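Local structure of CrtC domain-containing protein (Fusarium vanettenii 77-13-4, 7A0Q) at residues A235-D240 / L262-T267; L285-K290 / V339-S344. The protein catalyses, as a kievitone hydratase, the hydration of the phytoalexin kievitone, probably as a fungal defence against this plant compound. All coordinates share one frame; numbering follows the deposited sequence.

Contact 1 (A235-D240 / L262-T267). With NAG (2-acetamido-2-deoxy-beta-D-glucopyranose), chain C.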
loop_
_atom_site.group_PDB
_atom_site.type_symbol
_atom_site.label_atom_id
_atom_site.label_comp_id
_atom_site.label_asym_id
_atom_site.label_seq_id
_atom_site.Cartn_x
_atom_site.Cartn_y
_atom_site.Cartn_z
ATOM N N ALA A 235 8.500 0.959 -4.393
ATOM C CA ALA A 235 9.448 1.999 -4.785
ATOM C C ALA A 235 9.173 3.286 -4.025
ATOM O O ALA A 235 8.030 3.749 -3.974
ATOM C CB ALA A 235 9.372 2.266 -6.295
ATOM N N TRP A 236 10.236 3.896 -3.498
ATOM C CA TRP A 236 10.130 5.114 -2.700
ATOM C C TRP A 236 10.913 6.253 -3.342
ATOM O O TRP A 236 12.064 6.072 -3.755
ATOM C CB TRP A 236 10.689 4.907 -1.289
ATOM C CG TRP A 236 9.841 4.071 -0.365
ATOM C CD1 TRP A 236 9.930 2.728 -0.169
ATOM C CD2 TRP A 236 8.833 4.550 0.527
ATOM N NE1 TRP A 236 9.005 2.324 0.782
ATOM C CE2 TRP A 236 8.321 3.429 1.224
ATOM C CE3 TRP A 236 8.295 5.818 0.792
ATOM C CZ2 TRP A 236 7.313 3.547 2.180
ATOM C CZ3 TRP A 236 7.302 5.931 1.745
ATOM C CH2 TRP A 236 6.816 4.802 2.427
ATOM N N ILE A 237 10.315 7.447 -3.346
ATOM C CA ILE A 237 10.997 8.667 -3.797
ATOM C C ILE A 237 10.721 9.767 -2.778
ATOM O O ILE A 237 9.559 10.067 -2.486
ATOM C CB ILE A 237 10.537 9.107 -5.197
ATOM C CG1 ILE A 237 10.626 7.950 -6.192
ATOM C CG2 ILE A 237 11.376 10.290 -5.677
ATOM C CD1 ILE A 237 9.310 7.205 -6.352
ATOM N N PHE A 238 11.782 10.370 -2.241
ATOM C CA PHE A 238 11.641 11.501 -1.320
ATOM C C PHE A 238 13.019 12.091 -1.071
ATOM O O PHE A 238 14.039 11.447 -1.308
ATOM C CB PHE A 238 10.978 11.111 0.015
ATOM C CG PHE A 238 11.672 9.978 0.741
ATOM C CD1 PHE A 238 12.755 10.228 1.572
ATOM C CD2 PHE A 238 11.225 8.665 0.601
ATOM C CE1 PHE A 238 13.400 9.204 2.247
ATOM C CE2 PHE A 238 11.871 7.620 1.271
ATOM C CZ PHE A 238 12.954 7.889 2.100
ATOM N N SER A 239 13.034 13.321 -0.568
ATOM C CA SER A 239 14.292 13.980 -0.240
ATOM C C SER A 239 14.706 13.686 1.193
ATOM O O SER A 239 13.864 13.590 2.093
ATOM C CB SER A 239 14.167 15.490 -0.429
ATOM O OG SER A 239 13.834 15.808 -1.763
ATOM N N ASP A 240 16.015 13.557 1.399
ATOM C CA ASP A 240 16.587 13.425 2.732
ATOM C C ASP A 240 17.319 14.721 3.054
ATOM O O ASP A 240 18.474 14.895 2.640
ATOM C CB ASP A 240 17.550 12.232 2.795
ATOM C CG ASP A 240 18.156 12.041 4.171
ATOM O OD1 ASP A 240 18.046 12.951 5.024
ATOM O OD2 ASP A 240 18.748 10.971 4.417
ATOM N N LEU A 262 17.430 -1.267 -6.214
ATOM C CA LEU A 262 17.905 -0.591 -7.419
ATOM C C LEU A 262 17.572 0.892 -7.377
ATOM O O LEU A 262 16.453 1.271 -7.023
ATOM C CB LEU A 262 17.272 -1.206 -8.682
ATOM C CG LEU A 262 17.339 -2.734 -8.798
ATOM C CD1 LEU A 262 16.563 -3.213 -10.020
ATOM C CD2 LEU A 262 18.788 -3.197 -8.869
ATOM N N PRO A 263 18.521 1.757 -7.736
ATOM C CA PRO A 263 18.194 3.178 -7.904
ATOM C C PRO A 263 17.212 3.377 -9.048
ATOM O O PRO A 263 17.140 2.575 -9.982
ATOM C CB PRO A 263 19.549 3.825 -8.231
ATOM C CG PRO A 263 20.588 2.826 -7.844
ATOM C CD PRO A 263 19.936 1.473 -8.017
ATOM N N LEU A 264 16.473 4.485 -8.992
ATOM C CA LEU A 264 15.564 4.832 -10.081
ATOM C C LEU A 264 15.574 6.339 -10.323
ATOM O O LEU A 264 15.978 7.130 -9.470
ATOM C CB LEU A 264 14.123 4.343 -9.817
ATOM C CG LEU A 264 13.347 4.929 -8.633
ATOM C CD1 LEU A 264 12.713 6.285 -8.933
ATOM C CD2 LEU A 264 12.276 3.943 -8.166
ATOM N N GLU A 265 15.125 6.718 -11.513
ATOM C CA GLU A 265 14.864 8.110 -11.861
ATOM C C GLU A 265 13.357 8.318 -11.910
ATOM O O GLU A 265 12.641 7.524 -12.528
ATOM C CB GLU A 265 15.504 8.472 -13.205
ATOM C CG GLU A 265 17.009 8.321 -13.216
ATOM C CD GLU A 265 17.615 8.613 -14.576
ATOM O OE1 GLU A 265 16.880 9.100 -15.463
ATOM O OE2 GLU A 265 18.824 8.356 -14.749
ATOM N N PHE A 266 12.887 9.393 -11.277
ATOM C CA PHE A 266 11.470 9.654 -11.064
ATOM C C PHE A 266 11.087 10.940 -11.777
ATOM O O PHE A 266 11.735 11.970 -11.578
ATOM C CB PHE A 266 11.191 9.764 -9.560
ATOM C CG PHE A 266 9.857 10.374 -9.201
ATOM C CD1 PHE A 266 8.701 9.601 -9.178
ATOM C CD2 PHE A 266 9.777 11.704 -8.799
ATOM C CE1 PHE A 266 7.485 10.158 -8.809
ATOM C CE2 PHE A 266 8.562 12.265 -8.431
ATOM C CZ PHE A 266 7.420 11.496 -8.428
ATOM N N THR A 267 10.041 10.885 -12.595
ATOM C CA THR A 267 9.552 12.073 -13.298
ATOM C C THR A 267 8.054 12.204 -13.084
ATOM O O THR A 267 7.279 11.405 -13.650
ATOM C CB THR A 267 9.863 12.011 -14.790
ATOM O OG1 THR A 267 11.279 11.923 -14.980
ATOM C CG2 THR A 267 9.350 13.284 -15.490
HETATM C C1 NAG C . 7.577 16.591 -2.689
HETATM C C2 NAG C . 7.610 15.969 -4.074
HETATM C C3 NAG C . 8.259 16.931 -5.070
HETATM C C4 NAG C . 7.637 18.321 -5.011
HETATM C C5 NAG C . 7.525 18.831 -3.582
HETATM C C6 NAG C . 6.670 20.072 -3.480
HETATM C C7 NAG C . 7.789 13.536 -4.381
HETATM C C8 NAG C . 8.718 12.364 -4.380
HETATM N N2 NAG C . 8.339 14.711 -4.071
HETATM O O3 NAG C . 8.116 16.388 -6.379
HETATM O O4 NAG C . 8.495 19.225 -5.700
HETATM O O5 NAG C . 6.896 17.848 -2.746
HETATM O O6 NAG C . 5.364 19.823 -3.983
HETATM O O7 NAG C . 6.593 13.419 -4.627
#
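Leu264, whose backbone O accepts a hydrogen bond from Arg248 NH1, turns its side chain toward Ala235 and Ile237 and divides its two methyls between them. CD2 rests on Ala235 CB at 3.8 Å, while CD1 meets Ile237 CG1 at the same distance of 3.8 Å. A first torsion that places CG between the backbone N and the carbonyl carbon (chi1 64°) sets the branch from which the two methyls reach these partners. The leucine and isoleucine side chains cross at about a right angle. Ile237 is the residue that Leu264, Phe266 and the sugar all touch. Its CB stands 4.2 Å above one face of the Phe266 ring, displaced toward the rim, and its arms spread over the near end of that ring. CG2 reaches Phe266 CD2 at 3.8 Å, and CD1 comes over the other flank to lie 3.8 Å from Phe266 CD1. A second torsion of 95°, well away from a staggered value, bends CD1 to that side and suggests some strain in the packing. The sugar completes the cluster: the acetamido methyl C8 of N-acetylglucosamine touches Ile237 CG2 at 3.6 Å and approaches Ile237 O at 3.1 Å. It meets the Phe266 ring obliquely. Leu289 and Phe222 extend this apolar layer, whereas Trp236, pointing away, packs among Phe166, Phe168 and Trp219 and hydrogen-bonds Glu175 through NE1. No hydrogen bond joins the segments, because strand 245-253 lies between them in the sheet. Their axes cross at -60° and pass 8.7 Å apart, and side chains alone bridge that distance. Such packing between next-but-one strands, with residues alternating inward and outward, is characteristic of the interior of a closed, lipocalin-like antiparallel beta-barrel.

Contact 2 (L285-K290 / V339-S344). With NAG (2-acetamido-2-deoxy-beta-D-glucopyranose), chain C; IMD (imidazole), chain F.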
loop_
_atom_site.group_PDB
_atom_site.type_symbol
_atom_site.label_atom_id
_atom_site.label_comp_id
_atom_site.label_asym_id
_atom_site.label_seq_id
_atom_site.Cartn_x
_atom_site.Cartn_y
_atom_site.Cartn_z
ATOM N N LEU A 285 -0.768 13.238 -12.170
ATOM C CA LEU A 285 -1.561 12.042 -12.444
ATOM C C LEU A 285 -0.897 11.088 -13.433
ATOM O O LEU A 285 -1.509 10.091 -13.816
ATOM C CB LEU A 285 -2.957 12.422 -12.951
ATOM C CG LEU A 285 -3.893 13.056 -11.926
ATOM C CD1 LEU A 285 -5.276 13.225 -12.530
ATOM C CD2 LEU A 285 -3.983 12.209 -10.648
ATOM N N ASP A 286 0.336 11.363 -13.853
ATOM C CA ASP A 286 1.108 10.443 -14.676
ATOM C C ASP A 286 2.560 10.536 -14.238
ATOM O O ASP A 286 2.979 11.536 -13.660
ATOM C CB ASP A 286 0.983 10.759 -16.179
ATOM C CG ASP A 286 -0.453 10.674 -16.671
ATOM O OD1 ASP A 286 -0.884 9.579 -17.085
ATOM O OD2 ASP A 286 -1.157 11.702 -16.620
ATOM N N TRP A 287 3.317 9.470 -14.501
ATOM C CA TRP A 287 4.702 9.386 -14.049
ATOM C C TRP A 287 5.519 8.577 -15.043
ATOM O O TRP A 287 4.994 7.745 -15.789
ATOM C CB TRP A 287 4.824 8.730 -12.651
ATOM C CG TRP A 287 4.045 9.414 -11.578
ATOM C CD1 TRP A 287 4.509 10.331 -10.681
ATOM C CD2 TRP A 287 2.657 9.239 -11.292
ATOM N NE1 TRP A 287 3.488 10.748 -9.863
ATOM C CE2 TRP A 287 2.340 10.091 -10.216
ATOM C CE3 TRP A 287 1.649 8.442 -11.842
ATOM C CZ2 TRP A 287 1.052 10.177 -9.684
ATOM C CZ3 TRP A 287 0.374 8.526 -11.311
ATOM C CH2 TRP A 287 0.088 9.388 -10.241
ATOM N N LYS A 288 6.829 8.808 -15.011
ATOM C CA LYS A 288 7.802 7.900 -15.594
ATOM C C LYS A 288 8.761 7.433 -14.508
ATOM O O LYS A 288 9.178 8.227 -13.657
ATOM C CB LYS A 288 8.583 8.569 -16.737
ATOM C CG LYS A 288 7.792 8.663 -18.038
ATOM C CD LYS A 288 8.622 9.258 -19.173
ATOM C CE LYS A 288 7.794 10.213 -20.022
ATOM N NZ LYS A 288 8.336 10.367 -21.406
ATOM N N LEU A 289 9.106 6.145 -14.546
ATOM C CA LEU A 289 10.149 5.578 -13.701
ATOM C C LEU A 289 11.152 4.865 -14.587
ATOM O O LEU A 289 10.767 4.082 -15.459
ATOM C CB LEU A 289 9.589 4.583 -12.683
ATOM C CG LEU A 289 8.579 5.100 -11.660
ATOM C CD1 LEU A 289 7.903 3.927 -10.946
ATOM C CD2 LEU A 289 9.238 6.022 -10.651
ATOM N N LYS A 290 12.429 5.120 -14.350
ATOM C CA LYS A 290 13.515 4.391 -14.994
ATOM C C LYS A 290 14.244 3.671 -13.866
ATOM O O LYS A 290 14.936 4.319 -13.080
ATOM C CB LYS A 290 14.434 5.360 -15.732
ATOM C CG LYS A 290 15.684 4.770 -16.323
ATOM C CD LYS A 290 16.191 5.642 -17.465
ATOM C CE LYS A 290 17.145 4.873 -18.353
ATOM N NZ LYS A 290 16.637 3.496 -18.596
ATOM N N VAL A 339 -0.329 4.128 -6.494
ATOM C CA VAL A 339 0.566 5.227 -6.158
ATOM C C VAL A 339 0.054 5.885 -4.888
ATOM O O VAL A 339 -1.153 6.126 -4.737
ATOM C CB VAL A 339 0.698 6.249 -7.303
ATOM C CG1 VAL A 339 -0.634 6.912 -7.608
ATOM C CG2 VAL A 339 1.751 7.278 -6.930
ATOM N N GLU A 340 0.964 6.127 -3.951
ATOM C CA GLU A 340 0.678 6.909 -2.759
ATOM C C GLU A 340 1.452 8.215 -2.830
ATOM O O GLU A 340 2.662 8.208 -3.086
ATOM C CB GLU A 340 1.055 6.136 -1.497
ATOM C CG GLU A 340 1.015 6.975 -0.246
ATOM C CD GLU A 340 1.346 6.167 0.977
ATOM O OE1 GLU A 340 0.416 5.560 1.546
ATOM O OE2 GLU A 340 2.531 6.110 1.362
ATOM N N ILE A 341 0.754 9.332 -2.628
ATOM C CA ILE A 341 1.382 10.647 -2.548
ATOM C C ILE A 341 1.009 11.241 -1.206
ATOM O O ILE A 341 -0.178 11.461 -0.926
ATOM C CB ILE A 341 0.953 11.580 -3.687
ATOM C CG1 ILE A 341 1.117 10.893 -5.043
ATOM C CG2 ILE A 341 1.785 12.848 -3.642
ATOM C CD1 ILE A 341 0.623 11.737 -6.214
ATOM N N VAL A 342 2.013 11.485 -0.370
ATOM C CA VAL A 342 1.799 11.927 1.001
ATOM C C VAL A 342 2.667 13.144 1.269
ATOM O O VAL A 342 3.841 13.169 0.890
ATOM C CB VAL A 342 2.118 10.816 2.026
ATOM C CG1 VAL A 342 2.197 11.394 3.450
ATOM C CG2 VAL A 342 1.074 9.705 1.950
ATOM N N TYR A 343 2.075 14.148 1.914
ATOM C CA TYR A 343 2.787 15.251 2.544
ATOM C C TYR A 343 2.635 15.101 4.051
ATOM O O TYR A 343 1.508 15.065 4.564
ATOM C CB TYR A 343 2.226 16.598 2.072
ATOM C CG TYR A 343 2.599 16.906 0.647
ATOM C CD1 TYR A 343 1.963 16.273 -0.421
ATOM C CD2 TYR A 343 3.607 17.816 0.362
ATOM C CE1 TYR A 343 2.330 16.539 -1.736
ATOM C CE2 TYR A 343 3.979 18.082 -0.940
ATOM C CZ TYR A 343 3.338 17.462 -1.983
ATOM O OH TYR A 343 3.727 17.750 -3.269
ATOM N N SER A 344 3.756 14.984 4.761
ATOM C CA SER A 344 3.679 15.019 6.215
ATOM C C SER A 344 3.566 16.443 6.721
ATOM O O SER A 344 3.172 16.652 7.872
ATOM C CB SER A 344 4.889 14.324 6.846
ATOM O OG SER A 344 6.080 15.059 6.612
HETATM C C1 NAG C . 7.577 16.591 -2.689
HETATM C C2 NAG C . 7.610 15.969 -4.074
HETATM C C3 NAG C . 8.259 16.931 -5.070
HETATM C C4 NAG C . 7.637 18.321 -5.011
HETATM C C5 NAG C . 7.525 18.831 -3.582
HETATM C C6 NAG C . 6.670 20.072 -3.480
HETATM C C7 NAG C . 7.789 13.536 -4.381
HETATM C C8 NAG C . 8.718 12.364 -4.380
HETATM N N2 NAG C . 8.339 14.711 -4.071
HETATM O O3 NAG C . 8.116 16.388 -6.379
HETATM O O4 NAG C . 8.495 19.225 -5.700
HETATM O O5 NAG C . 6.896 17.848 -2.746
HETATM O O6 NAG C . 5.364 19.823 -3.983
HETATM O O7 NAG C . 6.593 13.419 -4.627
HETATM N N1 IMD F . 2.821 3.587 2.008
HETATM C C2 IMD F . 3.805 2.658 1.998
HETATM N N3 IMD F . 3.245 1.450 2.260
HETATM C C4 IMD F . 1.922 1.618 2.424
HETATM C C5 IMD F . 1.651 2.963 2.264
#
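The indole of Trp287 has Val339 CG2 4.0 Å above one face and Leu285 N 4.2 Å above the opposite one, both toward the rim. Ile341 CD1 comes to the edge, near the ring plane, 3.8 Å from Trp287 CZ2. Val339 uses its second methyl too, CG1 touching Trp287 CH2 at 3.7 Å. With CG anti to the carbonyl carbon (chi1 -57°), the indole extends its benzo end to meet a valine approaching from the opposite direction. Phe222 adds an edge-to-face ring contact. At the end of the same strand as Val339, Tyr343 OH shares a hydrogen bond of 2.7 Å with O6 of N-acetylglucosamine, and that oxygen lies at the edge of the Tyr343 ring, in its plane. Glu340, on the other side of the strand, holds imidazole, probably from the crystallisation liquor: its N1 donates to Glu340 OE2 over 2.6 Å at 157°. Trp219 NE1 also bonds OE2, and the imidazole is also hydrogen-bonded to Asp206 OD2. Trp287 thus reaches across to Val339 and Ile341 on the non-adjacent strand 331-343, consistent with the apolar interior of a closed, lipocalin-like antiparallel barrel.

Contacts 1 and 2 lie with centres about 10 Å apart in the same eight-stranded barrel and are joined through neighbouring strands, 259-275 and 282-291. Probable backbone hydrogen bonds connect them, Glu265 N to Lys290 O at 2.9 Å and Thr267 O to Lys288 N at 3.0 Å. Inside the barrel the two aromatic side chains meet, Phe266 CE1 lying 3.5 Å from Trp287 CD1, which makes the apolar layers continuous. Both contacts also touch one N-acetylglucosamine of a glycan attached to the protein: contact 1 receives its acetamido methyl, contact 2 its O6. Thr220 OG1 adds another hydrogen bond to this sugar.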